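Local atomic coordinates of nitroreductase (Desulfitobacterium hafniense, PDB entry 3PXV), a protein that binds FMN between two subunits and probably acts as an FMN-dependent oxidoreductase of the nitroreductase family. Residues I32-A35 against A36-A39; V111-G114 against I115-T119. One frame throughout, in Å; residues are numbered along the deposited sequence.

How the contacts relate
Contact 1 comes first along the chain, where helix 26-36 runs out into the loop leading to strand 50-53; contact 2 follows, wholly within helix 106-126. Each lies within one continuous stretch, its bonds spanning three or four residues, so neither closes a long loop; they stand in series, without nesting or crossing. In space they meet, their centres about 10 Å apart: Ala39 CB rests on Leu116 CA, and Ala35 O lies against Thr119 CG2. The end of helix 26-36 is thereby seated on helix 106-126. Both contacts also touch the second subunit, but contact 2 touches the flavin while contact 1 lies only near one.

Contact 1: I32-A35 against A36-A39; sequences IAEA and AIQA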
ATOM      1  N   ILE B  32     -11.368  10.704   5.845  1.00 44.55           N
ATOM      2  CA  ILE B  32     -10.786   9.482   5.317  1.00 42.96           C
ATOM      3  C   ILE B  32     -10.424   9.610   3.826  1.00 42.72           C
ATOM      4  O   ILE B  32      -9.349   9.155   3.397  1.00 41.85           O
ATOM      5  CB  ILE B  32     -11.753   8.308   5.500  1.00 43.01           C
ATOM      6  CG1 ILE B  32     -11.920   7.993   6.997  1.00 45.57           C
ATOM      7  CG2 ILE B  32     -11.267   7.081   4.701  1.00 40.26           C
ATOM      8  CD1 ILE B  32     -13.102   7.033   7.305  1.00 46.69           C
ATOM      9  N   ALA B  33     -11.289  10.223   3.028  1.00 40.26           N
ATOM     10  CA  ALA B  33     -10.966  10.347   1.605  1.00 42.99           C
ATOM     11  C   ALA B  33      -9.868  11.408   1.397  1.00 44.75           C
ATOM     12  O   ALA B  33      -9.112  11.313   0.453  1.00 45.40           O
ATOM     13  CB  ALA B  33     -12.197  10.665   0.784  1.00 42.19           C
ATOM     14  N   GLU B  34      -9.774  12.401   2.286  1.00 44.66           N
ATOM     15  CA  GLU B  34      -8.738  13.436   2.173  0.50 45.68           C
ATOM     16  C   GLU B  34      -7.422  12.763   2.489  1.00 45.32           C
ATOM     17  O   GLU B  34      -6.417  13.045   1.884  1.00 46.32           O
ATOM     18  CB  GLU B  34      -9.001  14.616   3.127  0.50 45.81           C
ATOM     19  CG  GLU B  34      -7.812  15.597   3.414  0.50 50.58           C
ATOM     20  CD  GLU B  34      -7.347  16.461   2.221  0.50 47.10           C
ATOM     21  OE1 GLU B  34      -8.001  16.475   1.167  0.50 48.89           O
ATOM     22  OE2 GLU B  34      -6.316  17.147   2.353  0.50 46.36           O
ATOM     23  N   ALA B  35      -7.441  11.829   3.439  1.00 45.80           N
ATOM     24  CA  ALA B  35      -6.239  11.105   3.820  1.00 42.19           C
ATOM     25  C   ALA B  35      -5.776  10.241   2.645  1.00 40.95           C
ATOM     26  O   ALA B  35      -4.590  10.193   2.327  1.00 40.19           O
ATOM     27  CB  ALA B  35      -6.502  10.259   5.062  1.00 40.16           C
ATOM     28  N   ALA B  36      -6.718   9.596   1.970  1.00 40.39           N
ATOM     29  CA  ALA B  36      -6.381   8.733   0.840  1.00 41.29           C
ATOM     30  C   ALA B  36      -5.621   9.484  -0.264  1.00 41.23           C
ATOM     31  O   ALA B  36      -4.590   9.029  -0.745  1.00 41.18           O
ATOM     32  CB  ALA B  36      -7.654   8.072   0.279  1.00 41.05           C
ATOM     33  N   ILE B  37      -6.093  10.670  -0.622  1.00 42.96           N
ATOM     34  CA  ILE B  37      -5.454  11.427  -1.690  1.00 42.79           C
ATOM     35  C   ILE B  37      -4.082  11.971  -1.280  1.00 41.83           C
ATOM     36  O   ILE B  37      -3.344  12.491  -2.110  1.00 42.58           O
ATOM     37  CB  ILE B  37      -6.392  12.524  -2.292  1.00 44.51           C
ATOM     38  CG1 ILE B  37      -6.791  13.605  -1.284  1.00 44.43           C
ATOM     39  CG2 ILE B  37      -7.662  11.873  -2.872  1.00 37.77           C
ATOM     40  CD1 ILE B  37      -7.294  14.884  -1.973  1.00 38.66           C
ATOM     41  N   GLN B  38      -3.732  11.831  -0.005  1.00 41.56           N
ATOM     42  CA  GLN B  38      -2.409  12.241   0.479  1.00 42.54           C
ATOM     43  C   GLN B  38      -1.414  11.072   0.356  1.00 42.10           C
ATOM     44  O   GLN B  38      -0.229  11.190   0.716  1.00 40.23           O
ATOM     45  CB  GLN B  38      -2.489  12.768   1.923  1.00 42.35           C
ATOM     46  CG  GLN B  38      -3.286  14.072   2.062  1.00 44.11           C
ATOM     47  CD  GLN B  38      -3.749  14.399   3.486  1.00 45.93           C
ATOM     48  OE1 GLN B  38      -3.879  13.525   4.349  1.00 36.80           O
ATOM     49  NE2 GLN B  38      -4.049  15.679   3.715  1.00 45.01           N
ATOM     50  N   ALA B  39      -1.902   9.950  -0.169  1.00 40.60           N
ATOM     51  CA  ALA B  39      -1.057   8.788  -0.396  1.00 41.48           C
ATOM     52  C   ALA B  39      -0.003   9.098  -1.460  1.00 40.67           C
ATOM     53  O   ALA B  39      -0.284   9.776  -2.440  1.00 43.94           O
ATOM     54  CB  ALA B  39      -1.914   7.580  -0.841  1.00 38.45           C
TER
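The carboxylate of Glu34 and the amide of Gln38 stand steeply to one another, their planes 73° apart, where helix 26-36 ends in a type I beta turn at Ala36-Ala39. One face of the amide is turned to the helix: the backbone Glu34 O lies beneath it, 3.4 Å from Gln38 CD, and on the same side Gln38 OE1 is 3.4 Å from Ala35 CA. Glu34 OE2 comes to the same face, 3.0 Å from Gln38 NE2, and Ile37 CD1 sits out of the carboxylate plane, 3.6 Å from Glu34 OE1; because Glu34 has a second conformer, these carboxylate approaches hold for one of its positions.

The hydrogen-bonding pattern records the change from helix to turn. Ala36 N to Ile32 O (3.0 Å) and Ile37 N to Ala33 O are helical, four residues apart, but Gln38 N then takes Ala35 O at 3.0 Å, three residues back and from above the carbonyl plane, and Ala39 N bonds Ala36 O in the same short step.

The alanine side chains of this end pack directly on its neighbours: Ala35 and Ala36 on helix 106-126, Ala33 and Ala36 on strand 50-53. Past the turn, Ile37 O accepts a hydrogen bond from His178 of the second subunit, a residue that binds FMN, so the helix end belongs to the dimer interface near the cofactor.

Ile37 carries CG1 between its backbone N and carbonyl carbon (chi1 63°), which swings that branch back over the preceding turn and leaves Ile37 CG1 3.2 Å from Glu34 O.

Contact 2: V111-G114 against I115-T119; sequences VDCG and ILCQT. With FMN (flavin mononucleotide), chain E.
Val111 holds CG1 opposite its backbone N (chi1 168°), while Ile115, one turn on, sets CG1 beside its own N and runs out fully extended to CD1 (chi2 180°). These choices bring both methyls to the dimethylbenzene end of the flavin: Ile115 CD1 is 3.3 Å from FMN C8M, and Val111 CG1 is 3.5 Å from FMN C7M. Against each other the two side chains touch more lightly, Val111 CG1 to Ile115 CD1 being 4.1 Å.

The scaffold is a buried part of helix 106-126, the long helix of this FMN-dependent nitroreductase-like fold. Regular bonds link Ile115, Leu116, Cys117 and Gln118 to the carbonyls four residues earlier, and they keep the pocket residues Val111, Asp112 and Ile115 on one flank. A different flank carries Cys113 and Cys117, whose SG atoms, 4.2 Å apart, are in apolar contact and not joined as a disulfide; both pack on Cys164 in strand 161-169.

Thr119 OG1 donates to Ile115 O at 2.8 Å. Thr119 N grips the same oxygen from the opposite face of the carbonyl plane. The hydroxyl is also hydrogen-bonded to Gln118 NE2 of the second subunit, adding to a dimer interface that the helix already meets at Val111 and Ile115.

Asp112 OD2 forms a salt bridge with Arg45 and Asp112 OD1 accepts from Gly42 N; Asp112 OD1 also lies 3.8 Å from the methyl carbon FMN C8M, a nonbonded approach. Polar groups of the second subunit, among them Tyr136 N and Arg17 NE, hydrogen-bond to this flavin, whereas Val111 and Ile115 offer its methyl end only apolar carbon, consistent with a van der Waals wall there.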
ATOM      1  N   VAL B 111       0.886  -1.303  -6.807  1.00 41.69           N
ATOM      2  CA  VAL B 111       1.627  -0.875  -5.610  1.00 39.64           C
ATOM      3  C   VAL B 111       0.951   0.419  -5.059  1.00 40.79           C
ATOM      4  O   VAL B 111       0.461   0.457  -3.907  1.00 40.18           O
ATOM      5  CB  VAL B 111       3.126  -0.655  -5.948  1.00 43.69           C
ATOM      6  CG1 VAL B 111       3.854   0.071  -4.817  1.00 32.88           C
ATOM      7  CG2 VAL B 111       3.837  -2.018  -6.345  1.00 37.55           C
ATOM      8  N   ASP B 112       0.827   1.432  -5.917  1.00 39.67           N
ATOM      9  CA  ASP B 112       0.173   2.677  -5.560  1.00 39.79           C
ATOM     10  C   ASP B 112      -1.206   2.421  -4.983  1.00 40.51           C
ATOM     11  O   ASP B 112      -1.621   3.084  -4.015  1.00 38.64           O
ATOM     12  CB  ASP B 112       0.029   3.612  -6.773  1.00 40.73           C
ATOM     13  CG  ASP B 112       1.370   4.119  -7.303  1.00 43.23           C
ATOM     14  OD1 ASP B 112       2.386   4.061  -6.585  1.00 45.52           O
ATOM     15  OD2 ASP B 112       1.418   4.592  -8.445  1.00 43.33           O
ATOM     16  N   CYS B 113      -1.921   1.464  -5.575  1.00 41.55           N
ATOM     17  CA  CYS B 113      -3.252   1.132  -5.122  1.00 41.41           C
ATOM     18  C   CYS B 113      -3.239   0.668  -3.678  1.00 41.16           C
ATOM     19  O   CYS B 113      -4.085   1.111  -2.880  1.00 43.48           O
ATOM     20  CB  CYS B 113      -3.919   0.075  -6.020  1.00 42.33           C
ATOM     21  SG  CYS B 113      -5.600  -0.410  -5.456  1.00 40.84           S
ATOM     22  N   GLY B 114      -2.287  -0.210  -3.346  1.00 40.89           N
ATOM     23  CA  GLY B 114      -2.146  -0.741  -1.988  1.00 39.46           C
ATOM     24  C   GLY B 114      -1.724   0.333  -1.005  1.00 39.61           C
ATOM     25  O   GLY B 114      -2.148   0.341   0.135  1.00 37.87           O
ATOM     26  N   ILE B 115      -0.875   1.249  -1.472  1.00 41.10           N
ATOM     27  CA  ILE B 115      -0.441   2.368  -0.656  1.00 39.22           C
ATOM     28  C   ILE B 115      -1.632   3.195  -0.249  1.00 39.94           C
ATOM     29  O   ILE B 115      -1.736   3.614   0.891  1.00 40.18           O
ATOM     30  CB  ILE B 115       0.535   3.243  -1.411  1.00 39.27           C
ATOM     31  CG1 ILE B 115       1.867   2.492  -1.539  1.00 39.27           C
ATOM     32  CG2 ILE B 115       0.703   4.596  -0.698  1.00 36.43           C
ATOM     33  CD1 ILE B 115       2.977   3.229  -2.277  1.00 40.17           C
ATOM     34  N   LEU B 116      -2.550   3.432  -1.179  1.00 39.32           N
ATOM     35  CA  LEU B 116      -3.699   4.250  -0.869  1.00 37.98           C
ATOM     36  C   LEU B 116      -4.717   3.505   0.015  1.00 40.65           C
ATOM     37  O   LEU B 116      -5.286   4.105   0.950  1.00 39.24           O
ATOM     38  CB  LEU B 116      -4.313   4.768  -2.155  1.00 39.81           C
ATOM     39  CG  LEU B 116      -5.552   5.676  -2.130  1.00 43.95           C
ATOM     40  CD1 LEU B 116      -5.556   6.570  -3.339  1.00 41.93           C
ATOM     41  CD2 LEU B 116      -6.844   4.832  -2.046  1.00 40.49           C
ATOM     42  N   CYS B 117      -4.947   2.215  -0.259  1.00 39.09           N
ATOM     43  CA  CYS B 117      -5.919   1.465   0.531  1.00 40.54           C
ATOM     44  C   CYS B 117      -5.493   1.365   1.979  1.00 40.38           C
ATOM     45  O   CYS B 117      -6.331   1.457   2.859  1.00 41.29           O
ATOM     46  CB  CYS B 117      -6.246   0.108  -0.093  1.00 39.30           C
ATOM     47  SG  CYS B 117      -7.232   0.362  -1.611  1.00 45.57           S
ATOM     48  N   GLN B 118      -4.192   1.202   2.232  1.00 43.00           N
ATOM     49  CA  GLN B 118      -3.672   1.166   3.614  1.00 42.06           C
ATOM     50  C   GLN B 118      -3.846   2.547   4.244  1.00 40.60           C
ATOM     51  O   GLN B 118      -4.215   2.653   5.406  1.00 39.93           O
ATOM     52  CB  GLN B 118      -2.210   0.689   3.671  1.00 40.35           C
ATOM     53  CG  GLN B 118      -1.571   0.665   5.049  1.00 40.86           C
ATOM     54  CD  GLN B 118      -2.213  -0.293   6.048  1.00 41.25           C
ATOM     55  OE1 GLN B 118      -3.308  -0.760   5.848  1.00 45.26           O
ATOM     56  NE2 GLN B 118      -1.520  -0.569   7.148  1.00 40.58           N
ATOM     57  N   THR B 119      -3.614   3.610   3.485  1.00 39.57           N
ATOM     58  CA  THR B 119      -3.807   4.952   4.041  1.00 38.39           C
ATOM     59  C   THR B 119      -5.266   5.131   4.493  1.00 39.65           C
ATOM     60  O   THR B 119      -5.540   5.669   5.577  1.00 38.99           O
ATOM     61  CB  THR B 119      -3.439   6.002   3.049  1.00 38.48           C
ATOM     62  OG1 THR B 119      -2.090   5.778   2.630  1.00 38.35           O
ATOM     63  CG2 THR B 119      -3.582   7.395   3.668  1.00 34.09           C
TER
HETATM   64  N1  FMN E 200      11.106   8.678  -5.735  1.00 42.75           N
HETATM   65  C2  FMN E 200      12.456   8.603  -6.061  1.00 47.99           C
HETATM   66  O2  FMN E 200      13.174   9.614  -5.963  1.00 44.40           O
HETATM   67  N3  FMN E 200      12.988   7.393  -6.488  1.00 48.26           N
HETATM   68  C4  FMN E 200      12.154   6.278  -6.593  1.00 50.93           C
HETATM   69  O4  FMN E 200      12.661   5.214  -6.978  1.00 47.87           O
HETATM   70  C4A FMN E 200      10.772   6.371  -6.260  1.00 44.10           C
HETATM   71  N5  FMN E 200       9.910   5.287  -6.342  1.00 42.68           N
HETATM   72  C5A FMN E 200       8.641   5.343  -5.764  1.00 44.52           C
HETATM   73  C6  FMN E 200       7.881   4.176  -5.629  1.00 44.97           C
HETATM   74  C7  FMN E 200       6.608   4.186  -5.050  1.00 40.86           C
HETATM   75  C7M FMN E 200       5.811   2.924  -4.908  1.00 38.23           C
HETATM   76  C8  FMN E 200       6.105   5.389  -4.613  1.00 44.77           C
HETATM   77  C8M FMN E 200       4.760   5.449  -3.988  1.00 39.60           C
HETATM   78  C9  FMN E 200       6.856   6.566  -4.744  1.00 50.99           C
HETATM   79  C9A FMN E 200       8.129   6.567  -5.314  1.00 44.08           C
HETATM   80  N10 FMN E 200       8.912   7.739  -5.477  1.00 49.76           N
HETATM   81  C10 FMN E 200      10.261   7.601  -5.827  1.00 41.31           C
HETATM   82  C1' FMN E 200       8.500   9.050  -4.890  1.00 42.75           C
HETATM   83  C2' FMN E 200       7.352   9.734  -5.619  1.00 48.09           C
HETATM   84  O2' FMN E 200       7.883  10.604  -6.591  1.00 45.50           O
HETATM   85  C3' FMN E 200       6.507  10.559  -4.622  1.00 45.60           C
HETATM   86  O3' FMN E 200       5.731   9.725  -3.763  1.00 44.07           O
HETATM   87  C4' FMN E 200       5.574  11.513  -5.353  1.00 45.06           C
HETATM   88  O4' FMN E 200       6.348  12.444  -6.089  1.00 50.20           O
HETATM   89  C5' FMN E 200       4.605  12.217  -4.392  1.00 42.52           C
HETATM   90  O5' FMN E 200       5.335  13.106  -3.589  1.00 41.15           O
HETATM   91  P   FMN E 200       5.319  12.993  -2.029  1.00 42.51           P
HETATM   92  O1P FMN E 200       6.450  13.904  -1.606  1.00 48.24           O
HETATM   93  O2P FMN E 200       5.703  11.611  -1.568  1.00 38.08           O
HETATM   94  O3P FMN E 200       3.962  13.460  -1.532  1.00 46.91           O